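Local coordinates for protein 350aa long hypothetical aspartate-semialdehyde dehydrogenase (Sulfolobus tokodaii, PDB 2EP5) that probably reduces malonyl-CoA to malonate semialdehyde with NADPH, as a member of the aspartate-semialdehyde dehydrogenase family, at residues 25-30 against 277-282; 114-119 against 137-142; 127-132 against 144-149. One frame throughout, in Å; residues are numbered along the deposited sequence.

In the fold
Contacts 2 and 3 form one neighbourhood, their centres 9 Å apart, whereas contact 1 lies on its own, centred 27 Å from contact 2 and 20 Å from contact 3. Along the chain contacts 2 and 3 are nested in the long loop closed by contact 1, which joins the Rossmann-type NAD-binding region to the dimerisation region. Contacts 2 and 3 interlock: P118 O lies 2.9 Å from K147 N, a probable hydrogen bond, and L119 packs on N148 and P149. Strand 144-147 is the edge of the parallel sheet and leads in sequence to C151, the predicted acyl-thioester cysteine, yet all three contacts lie away from the predicted active-site residues.

Contact 1: 25-30 against 277-282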
loop_
_atom_site.group_PDB
_atom_site.type_symbol
_atom_site.label_atom_id
_atom_site.label_comp_id
_atom_site.label_asym_id
_atom_site.label_seq_id
_atom_site.Cartn_x
_atom_site.Cartn_y
_atom_site.Cartn_z
ATOM N N ALA A 25 14.137 -24.768 -14.981
ATOM C CA ALA A 25 15.245 -25.311 -14.216
ATOM C C ALA A 25 14.931 -26.711 -13.699
ATOM O O ALA A 25 15.835 -27.506 -13.428
ATOM C CB ALA A 25 15.571 -24.386 -13.055
ATOM N N LYS A 26 13.645 -27.015 -13.589
ATOM C CA LYS A 26 13.211 -28.308 -13.083
ATOM C C LYS A 26 12.279 -29.054 -14.048
ATOM O O LYS A 26 11.491 -29.901 -13.624
ATOM C CB LYS A 26 12.502 -28.103 -11.741
ATOM C CG LYS A 26 11.144 -27.400 -11.864
ATOM C CD LYS A 26 10.608 -26.922 -10.512
ATOM C CE LYS A 26 11.111 -25.518 -10.161
ATOM N NZ LYS A 26 12.598 -25.397 -10.089
ATOM N N HIS A 27 12.371 -28.753 -15.341
ATOM C CA HIS A 27 11.509 -29.409 -16.319
ATOM C C HIS A 27 11.984 -30.813 -16.696
ATOM O O HIS A 27 13.178 -31.051 -16.847
ATOM C CB HIS A 27 11.395 -28.568 -17.590
ATOM C CG HIS A 27 10.284 -29.004 -18.493
ATOM N ND1 HIS A 27 9.068 -28.358 -18.539
ATOM C CD2 HIS A 27 10.178 -30.065 -19.330
ATOM C CE1 HIS A 27 8.261 -29.002 -19.364
ATOM N NE2 HIS A 27 8.910 -30.043 -19.855
ATOM N N PRO A 28 11.042 -31.761 -16.853
ATOM C CA PRO A 28 11.323 -33.156 -17.217
ATOM C C PRO A 28 12.186 -33.346 -18.474
ATOM O O PRO A 28 13.222 -34.003 -18.414
ATOM C CB PRO A 28 9.926 -33.753 -17.391
ATOM C CG PRO A 28 9.130 -33.011 -16.390
ATOM C CD PRO A 28 9.607 -31.584 -16.550
ATOM N N TYR A 29 11.759 -32.785 -19.606
ATOM C CA TYR A 29 12.515 -32.933 -20.852
ATOM C C TYR A 29 13.020 -31.655 -21.528
ATOM O O TYR A 29 13.872 -31.723 -22.411
ATOM C CB TYR A 29 11.719 -33.751 -21.873
ATOM C CG TYR A 29 10.280 -33.334 -22.045
ATOM C CD1 TYR A 29 9.291 -33.809 -21.186
ATOM C CD2 TYR A 29 9.898 -32.485 -23.082
ATOM C CE1 TYR A 29 7.959 -33.453 -21.360
ATOM C CE2 TYR A 29 8.569 -32.122 -23.264
ATOM C CZ TYR A 29 7.608 -32.610 -22.403
ATOM O OH TYR A 29 6.287 -32.277 -22.592
ATOM N N LEU A 30 12.495 -30.500 -21.134
ATOM C CA LEU A 30 12.941 -29.234 -21.711
ATOM C C LEU A 30 14.216 -28.809 -20.982
ATOM O O LEU A 30 14.171 -28.459 -19.808
ATOM C CB LEU A 30 11.851 -28.169 -21.544
ATOM C CG LEU A 30 10.954 -27.792 -22.730
ATOM C CD1 LEU A 30 10.699 -28.981 -23.631
ATOM C CD2 LEU A 30 9.651 -27.213 -22.199
ATOM N N LEU A 277 0.310 -33.174 -19.752
ATOM C CA LEU A 277 1.549 -32.469 -20.027
ATOM C C LEU A 277 2.041 -31.837 -18.721
ATOM O O LEU A 277 1.249 -31.292 -17.947
ATOM C CB LEU A 277 1.314 -31.413 -21.114
ATOM C CG LEU A 277 0.699 -31.954 -22.416
ATOM C CD1 LEU A 277 0.579 -30.839 -23.434
ATOM C CD2 LEU A 277 1.564 -33.077 -22.980
ATOM N N PRO A 278 3.358 -31.911 -18.463
ATOM C CA PRO A 278 3.999 -31.370 -17.258
ATOM C C PRO A 278 3.558 -30.000 -16.763
ATOM O O PRO A 278 3.475 -29.780 -15.554
ATOM C CB PRO A 278 5.496 -31.416 -17.599
ATOM C CG PRO A 278 5.534 -31.498 -19.095
ATOM C CD PRO A 278 4.378 -32.393 -19.409
ATOM N N THR A 279 3.270 -29.084 -17.681
ATOM C CA THR A 279 2.864 -27.741 -17.290
ATOM C C THR A 279 1.348 -27.498 -17.336
ATOM O O THR A 279 0.881 -26.394 -17.039
ATOM C CB THR A 279 3.592 -26.707 -18.158
ATOM O OG1 THR A 279 5.001 -26.934 -18.055
ATOM C CG2 THR A 279 3.283 -25.276 -17.697
ATOM N N ALA A 280 0.585 -28.529 -17.688
ATOM C CA ALA A 280 -0.871 -28.414 -17.754
ATOM C C ALA A 280 -1.526 -28.660 -16.393
ATOM O O ALA A 280 -1.296 -29.690 -15.765
ATOM C CB ALA A 280 -1.426 -29.399 -18.763
ATOM N N PRO A 281 -2.359 -27.722 -15.922
ATOM C CA PRO A 281 -3.016 -27.917 -14.622
ATOM C C PRO A 281 -4.105 -28.982 -14.760
ATOM O O PRO A 281 -4.606 -29.202 -15.861
ATOM C CB PRO A 281 -3.593 -26.538 -14.324
ATOM C CG PRO A 281 -3.994 -26.064 -15.685
ATOM C CD PRO A 281 -2.800 -26.464 -16.553
ATOM N N LYS A 282 -4.466 -29.643 -13.660
ATOM C CA LYS A 282 -5.506 -30.672 -13.704
ATOM C C LYS A 282 -6.873 -30.082 -14.070
ATOM O O LYS A 282 -7.657 -30.711 -14.781
ATOM C CB LYS A 282 -5.619 -31.392 -12.359
ATOM C CG LYS A 282 -4.904 -32.731 -12.266
ATOM C CD LYS A 282 -3.406 -32.574 -12.069
ATOM C CE LYS A 282 -2.772 -33.884 -11.584
ATOM N NZ LYS A 282 -3.326 -34.330 -10.263
#
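P278 rests against H27, P28 and Y29, where a type I beta turn from L277 to A280 meets the loop that leads from helix 15-24 to strand 30-36, part of a Rossmann beta-alpha-beta unit. The contact is a worked case of two surface loops meeting through one proline, with no hydrogen bond between them. Its apolar part is carried by the pyrrolidine. P278 CG lies 3.9 Å from Y29 CE1, and the hydroxyl end of the phenol lies against the same ring, Y29 OH being 3.7 Å from both P278 CG and P278 CD; the two side chains cross at about a right angle. Y29 holds its ring between its own backbone N and carbonyl carbon (chi1 47°), a placement that turns one ring face to an edge of the H27 imidazole. That imidazole in turn has P28 on one face and L30 on the other, and it touches P278 as well. Replacing Y29 with an alanine would probably take away the phenol's contacts with P278 CG and CD and open a gap beside the H27 ring. The polar interactions of 277-282 stay on its own side of the contact: T279 OG1 bonds to E342 of helix 334-347, while A280 N closes the turn on L277 O at 2.9 Å. From the neighbouring proline, P28 CG reaches P278 CB at 4.1 Å.

Contact 2: 114-119 against 137-142; sequences DPDVPL and ERKGWK
D116 and R138 bring their CA atoms to 7.2 Å where the type I turn from D114 to V117 meets the C-terminal end of helix 132-140. Within the turn, D114 OD1 accepts from D116 N at 2.8 Å through its anti lone pair, with an N-H...O angle of 161°: an Asx turn that fixes the rotation of the carboxylate and leaves OD2 to face the helix. There K139 NZ donates to the syn lone pair of D114 OD2 at 2.8 Å, closing a salt bridge between side chains that come from opposite directions. The lysine does not run straight; it bends at chi2 (-65°) and again at the next torsion, laying its CD 3.3 Å from D116 OD2 on the way. A water completes the arrangement, donating to D114 OD1 and D116 OD2 and accepting from K139 NZ at 3.2 Å, and so ties both carboxylates to one ammonium. D116 OD1 turns to R138 instead, in a long salt bridge to NH1 at 3.6 Å, the carboxylate and guanidinium planes inclined by 47°; the arginine's NH2 bonds to N222 O. K139 beside both aspartates, and R138 beside D116, would probably favour their ionised forms. Beside the charges the contact becomes apolar. V117 CG2 approaches W141 CH2 at 4.1 Å, and K139 CB lies over the centre of one indole face, so that a single lysine serves both layers. K214 of helix 204-215 bonds to the carbonyls of D114 and V117, L119 packs on that same helix, and V117 touches Q135 of helix 132-140 as well as L145 and K147 of edge strand 144-147.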
loop_
_atom_site.group_PDB
_atom_site.type_symbol
_atom_site.label_atom_id
_atom_site.label_comp_id
_atom_site.label_asym_id
_atom_site.label_seq_id
_atom_site.Cartn_x
_atom_site.Cartn_y
_atom_site.Cartn_z
ATOM N N ASP A 114 -0.786 -12.083 -37.021
ATOM C CA ASP A 114 -0.429 -12.436 -38.391
ATOM C C ASP A 114 -1.244 -13.678 -38.725
ATOM O O ASP A 114 -1.183 -14.669 -38.008
ATOM C CB ASP A 114 1.066 -12.746 -38.505
ATOM C CG ASP A 114 1.506 -12.992 -39.943
ATOM O OD1 ASP A 114 1.001 -13.944 -40.577
ATOM O OD2 ASP A 114 2.356 -12.231 -40.442
ATOM N N PRO A 115 -2.029 -13.628 -39.814
ATOM C CA PRO A 115 -2.896 -14.707 -40.308
ATOM C C PRO A 115 -2.210 -16.053 -40.524
ATOM O O PRO A 115 -2.874 -17.088 -40.548
ATOM C CB PRO A 115 -3.441 -14.144 -41.619
ATOM C CG PRO A 115 -3.449 -12.670 -41.380
ATOM C CD PRO A 115 -2.135 -12.442 -40.682
ATOM N N ASP A 116 -0.889 -16.044 -40.690
ATOM C CA ASP A 116 -0.150 -17.287 -40.900
ATOM C C ASP A 116 0.560 -17.755 -39.637
ATOM O O ASP A 116 1.226 -18.794 -39.633
ATOM C CB ASP A 116 0.884 -17.116 -42.014
ATOM C CG ASP A 116 0.264 -16.650 -43.311
ATOM O OD1 ASP A 116 -0.786 -17.203 -43.702
ATOM O OD2 ASP A 116 0.835 -15.734 -43.939
ATOM N N VAL A 117 0.417 -16.989 -38.561
ATOM C CA VAL A 117 1.067 -17.332 -37.309
ATOM C C VAL A 117 0.037 -17.726 -36.259
ATOM O O VAL A 117 -0.887 -16.970 -35.960
ATOM C CB VAL A 117 1.905 -16.148 -36.796
ATOM C CG1 VAL A 117 2.643 -16.533 -35.533
ATOM C CG2 VAL A 117 2.881 -15.708 -37.880
ATOM N N PRO A 118 0.181 -18.928 -35.684
ATOM C CA PRO A 118 -0.766 -19.387 -34.662
ATOM C C PRO A 118 -0.588 -18.603 -33.357
ATOM O O PRO A 118 0.543 -18.347 -32.936
ATOM C CB PRO A 118 -0.402 -20.861 -34.476
ATOM C CG PRO A 118 0.464 -21.200 -35.689
ATOM C CD PRO A 118 1.219 -19.939 -35.935
ATOM N N LEU A 119 -1.701 -18.201 -32.744
ATOM C CA LEU A 119 -1.674 -17.487 -31.461
ATOM C C LEU A 119 -2.224 -18.535 -30.506
ATOM O O LEU A 119 -3.424 -18.804 -30.483
ATOM C CB LEU A 119 -2.580 -16.255 -31.494
ATOM C CG LEU A 119 -2.490 -15.308 -30.293
ATOM C CD1 LEU A 119 -1.042 -14.860 -30.076
ATOM C CD2 LEU A 119 -3.393 -14.110 -30.532
ATOM N N GLU A 137 5.896 -21.960 -46.514
ATOM C CA GLU A 137 5.557 -21.639 -47.897
ATOM C C GLU A 137 4.864 -20.281 -48.017
ATOM O O GLU A 137 5.115 -19.539 -48.965
ATOM C CB GLU A 137 4.654 -22.731 -48.469
ATOM C CG GLU A 137 4.211 -22.506 -49.897
ATOM C CD GLU A 137 3.133 -23.490 -50.324
ATOM O OE1 GLU A 137 3.337 -24.710 -50.149
ATOM O OE2 GLU A 137 2.079 -23.044 -50.834
ATOM N N ARG A 138 3.998 -19.958 -47.055
ATOM C CA ARG A 138 3.279 -18.687 -47.079
ATOM C C ARG A 138 4.142 -17.462 -46.802
ATOM O O ARG A 138 4.006 -16.449 -47.484
ATOM C CB ARG A 138 2.118 -18.708 -46.086
ATOM C CG ARG A 138 0.939 -19.537 -46.534
ATOM C CD ARG A 138 -0.058 -19.730 -45.410
ATOM N NE ARG A 138 -1.193 -20.536 -45.838
ATOM C CZ ARG A 138 -2.220 -20.872 -45.063
ATOM N NH1 ARG A 138 -2.270 -20.470 -43.793
ATOM N NH2 ARG A 138 -3.198 -21.614 -45.558
ATOM N N LYS A 139 5.021 -17.541 -45.805
ATOM C CA LYS A 139 5.881 -16.403 -45.466
ATOM C C LYS A 139 7.225 -16.501 -46.172
ATOM O O LYS A 139 7.968 -15.523 -46.250
ATOM C CB LYS A 139 6.132 -16.336 -43.953
ATOM C CG LYS A 139 4.886 -16.345 -43.090
ATOM C CD LYS A 139 4.025 -15.107 -43.293
ATOM C CE LYS A 139 4.675 -13.870 -42.707
ATOM N NZ LYS A 139 3.765 -12.695 -42.773
ATOM N N GLY A 140 7.531 -17.686 -46.686
ATOM C CA GLY A 140 8.804 -17.882 -47.350
ATOM C C GLY A 140 9.904 -17.958 -46.308
ATOM O O GLY A 140 11.014 -17.475 -46.529
ATOM N N TRP A 141 9.591 -18.559 -45.162
ATOM C CA TRP A 141 10.558 -18.706 -44.075
ATOM C C TRP A 141 11.121 -20.113 -44.045
ATOM O O TRP A 141 10.445 -21.064 -44.428
ATOM C CB TRP A 141 9.912 -18.479 -42.696
ATOM C CG TRP A 141 9.312 -17.146 -42.434
ATOM C CD1 TRP A 141 9.654 -15.959 -43.011
ATOM C CD2 TRP A 141 8.328 -16.841 -41.442
ATOM N NE1 TRP A 141 8.945 -14.929 -42.436
ATOM C CE2 TRP A 141 8.126 -15.443 -41.468
ATOM C CE3 TRP A 141 7.600 -17.614 -40.531
ATOM C CZ2 TRP A 141 7.224 -14.796 -40.615
ATOM C CZ3 TRP A 141 6.697 -16.968 -39.676
ATOM C CH2 TRP A 141 6.520 -15.573 -39.728
ATOM N N LYS A 142 12.349 -20.236 -43.553
ATOM C CA LYS A 142 12.996 -21.532 -43.406
ATOM C C LYS A 142 12.665 -22.001 -41.989
ATOM O O LYS A 142 12.817 -23.176 -41.658
ATOM C CB LYS A 142 14.514 -21.394 -43.540
ATOM C CG LYS A 142 14.985 -20.872 -44.882
ATOM C CD LYS A 142 16.487 -20.584 -44.889
ATOM C CE LYS A 142 17.319 -21.829 -44.608
ATOM N NZ LYS A 142 18.789 -21.571 -44.733
HETATM O O HOH W 1 0.610 -12.586 -43.184
HETATM O O HOH W 2 0.411 -20.613 -42.105
#

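Contact 3: 127-132 against 144-149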
loop_
_atom_site.group_PDB
_atom_site.type_symbol
_atom_site.label_atom_id
_atom_site.label_comp_id
_atom_site.label_asym_id
_atom_site.label_seq_id
_atom_site.Cartn_x
_atom_site.Cartn_y
_atom_site.Cartn_z
ATOM N N GLU A 127 -5.433 -26.772 -31.723
ATOM C CA GLU A 127 -5.674 -27.177 -33.105
ATOM C C GLU A 127 -5.164 -26.141 -34.104
ATOM O O GLU A 127 -4.829 -26.477 -35.247
ATOM C CB GLU A 127 -7.173 -27.404 -33.347
ATOM C CG GLU A 127 -7.813 -28.440 -32.436
ATOM C CD GLU A 127 -8.750 -27.820 -31.402
ATOM O OE1 GLU A 127 -8.328 -26.891 -30.672
ATOM O OE2 GLU A 127 -9.915 -28.274 -31.319
ATOM N N HIS A 128 -5.105 -24.883 -33.683
ATOM C CA HIS A 128 -4.642 -23.835 -34.574
ATOM C C HIS A 128 -3.200 -24.025 -35.022
ATOM O O HIS A 128 -2.767 -23.402 -35.991
ATOM C CB HIS A 128 -4.825 -22.462 -33.921
ATOM C CG HIS A 128 -6.259 -22.048 -33.787
ATOM N ND1 HIS A 128 -6.635 -20.782 -33.392
ATOM C CD2 HIS A 128 -7.409 -22.729 -34.010
ATOM C CE1 HIS A 128 -7.953 -20.698 -33.385
ATOM N NE2 HIS A 128 -8.447 -21.866 -33.757
ATOM N N LEU A 129 -2.459 -24.890 -34.329
ATOM C CA LEU A 129 -1.062 -25.158 -34.687
ATOM C C LEU A 129 -0.930 -25.718 -36.108
ATOM O O LEU A 129 0.152 -25.708 -36.695
ATOM C CB LEU A 129 -0.430 -26.135 -33.687
ATOM C CG LEU A 129 -0.035 -25.532 -32.336
ATOM C CD1 LEU A 129 0.358 -26.630 -31.355
ATOM C CD2 LEU A 129 1.113 -24.555 -32.546
ATOM N N GLU A 130 -2.036 -26.206 -36.653
ATOM C CA GLU A 130 -2.027 -26.750 -38.001
ATOM C C GLU A 130 -1.577 -25.692 -39.000
ATOM O O GLU A 130 -1.157 -26.021 -40.111
ATOM C CB GLU A 130 -3.416 -27.262 -38.385
ATOM C CG GLU A 130 -3.924 -28.385 -37.506
ATOM C CD GLU A 130 -4.744 -29.391 -38.285
ATOM O OE1 GLU A 130 -4.178 -30.012 -39.211
ATOM O OE2 GLU A 130 -5.947 -29.562 -37.981
ATOM N N LEU A 131 -1.670 -24.424 -38.606
ATOM C CA LEU A 131 -1.255 -23.334 -39.481
ATOM C C LEU A 131 0.210 -23.492 -39.819
ATOM O O LEU A 131 0.671 -22.988 -40.839
ATOM C CB LEU A 131 -1.449 -21.972 -38.810
ATOM C CG LEU A 131 -2.820 -21.299 -38.841
ATOM C CD1 LEU A 131 -2.722 -19.937 -38.147
ATOM C CD2 LEU A 131 -3.289 -21.123 -40.281
ATOM N N LEU A 132 0.941 -24.191 -38.957
ATOM C CA LEU A 132 2.366 -24.387 -39.167
ATOM C C LEU A 132 2.682 -25.184 -40.426
ATOM O O LEU A 132 3.782 -25.086 -40.965
ATOM C CB LEU A 132 2.990 -25.073 -37.944
ATOM C CG LEU A 132 3.053 -24.221 -36.673
ATOM C CD1 LEU A 132 3.693 -25.017 -35.533
ATOM C CD2 LEU A 132 3.839 -22.952 -36.955
ATOM N N ILE A 144 10.127 -21.524 -38.145
ATOM C CA ILE A 144 8.772 -21.634 -37.620
ATOM C C ILE A 144 8.533 -20.590 -36.526
ATOM O O ILE A 144 9.380 -20.386 -35.659
ATOM C CB ILE A 144 8.538 -23.035 -37.008
ATOM C CG1 ILE A 144 8.514 -24.098 -38.109
ATOM C CG2 ILE A 144 7.259 -23.042 -36.187
ATOM C CD1 ILE A 144 7.441 -23.882 -39.176
ATOM N N LEU A 145 7.380 -19.930 -36.571
ATOM C CA LEU A 145 7.037 -18.932 -35.566
ATOM C C LEU A 145 5.657 -19.197 -34.977
ATOM O O LEU A 145 4.671 -19.377 -35.708
ATOM C CB LEU A 145 7.073 -17.521 -36.156
ATOM C CG LEU A 145 6.744 -16.413 -35.149
ATOM C CD1 LEU A 145 7.766 -16.426 -34.033
ATOM C CD2 LEU A 145 6.744 -15.061 -35.827
ATOM N N VAL A 146 5.602 -19.236 -33.646
ATOM C CA VAL A 146 4.357 -19.457 -32.913
ATOM C C VAL A 146 4.245 -18.340 -31.878
ATOM O O VAL A 146 5.245 -17.908 -31.303
ATOM C CB VAL A 146 4.347 -20.833 -32.191
ATOM C CG1 VAL A 146 3.039 -21.011 -31.422
ATOM C CG2 VAL A 146 4.514 -21.965 -33.213
ATOM N N LYS A 147 3.036 -17.861 -31.643
ATOM C CA LYS A 147 2.863 -16.788 -30.688
ATOM C C LYS A 147 1.898 -17.112 -29.567
ATOM O O LYS A 147 1.055 -17.999 -29.684
ATOM C CB LYS A 147 2.411 -15.524 -31.418
ATOM C CG LYS A 147 3.535 -14.803 -32.154
ATOM C CD LYS A 147 4.463 -14.099 -31.163
ATOM C CE LYS A 147 5.682 -13.518 -31.849
ATOM N NZ LYS A 147 6.381 -12.528 -30.987
ATOM N N ASN A 148 2.055 -16.396 -28.463
ATOM C CA ASN A 148 1.191 -16.545 -27.303
ATOM C C ASN A 148 0.549 -15.177 -27.127
ATOM O O ASN A 148 1.169 -14.149 -27.405
ATOM C CB ASN A 148 2.009 -16.931 -26.071
ATOM C CG ASN A 148 2.540 -18.343 -26.157
ATOM O OD1 ASN A 148 3.749 -18.574 -26.133
ATOM N ND2 ASN A 148 1.632 -19.302 -26.268
ATOM N N PRO A 149 -0.701 -15.141 -26.663
ATOM C CA PRO A 149 -1.389 -13.863 -26.483
ATOM C C PRO A 149 -1.042 -13.013 -25.270
ATOM O O PRO A 149 -0.320 -13.430 -24.363
ATOM C CB PRO A 149 -2.859 -14.276 -26.474
ATOM C CG PRO A 149 -2.807 -15.589 -25.743
ATOM C CD PRO A 149 -1.602 -16.273 -26.377
#
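L132 sends its two methyls onto strand 144-147. CD2 presses on I144 CG2 at 3.5 Å and lies 3.9 Å from the carbonyl oxygen of L145, while CD1 meets V146 CG2 at 3.9 Å. One turn earlier, L129 adds a looser touch, its CD2 at 4.2 Å from V146 CG1. The valine thus serves both leucines, with CG1 anti to its backbone N (chi1 179°) and directed to L129, and CG2 left for L132; both leucines meet it at about a right angle. The 3-10 segment 127-131 and the bond that follows it, L132 N to L129 O at 2.8 Å, set L129 and L132 on the same side. Across the contact, I144 and V146 are held in place by backbone bonds to K102 and to strand 103-106, their neighbour in the Rossmann-type parallel sheet. Farther out, V343 and M344 of helix 334-347 cover L129, M344 also covers V146, and Y349 packs on L132. Aliphatic carbon makes up nearly the whole meeting surface, and no hydrogen bond crosses it, so between these two segments the fit rests on van der Waals contact and the burial of apolar surface.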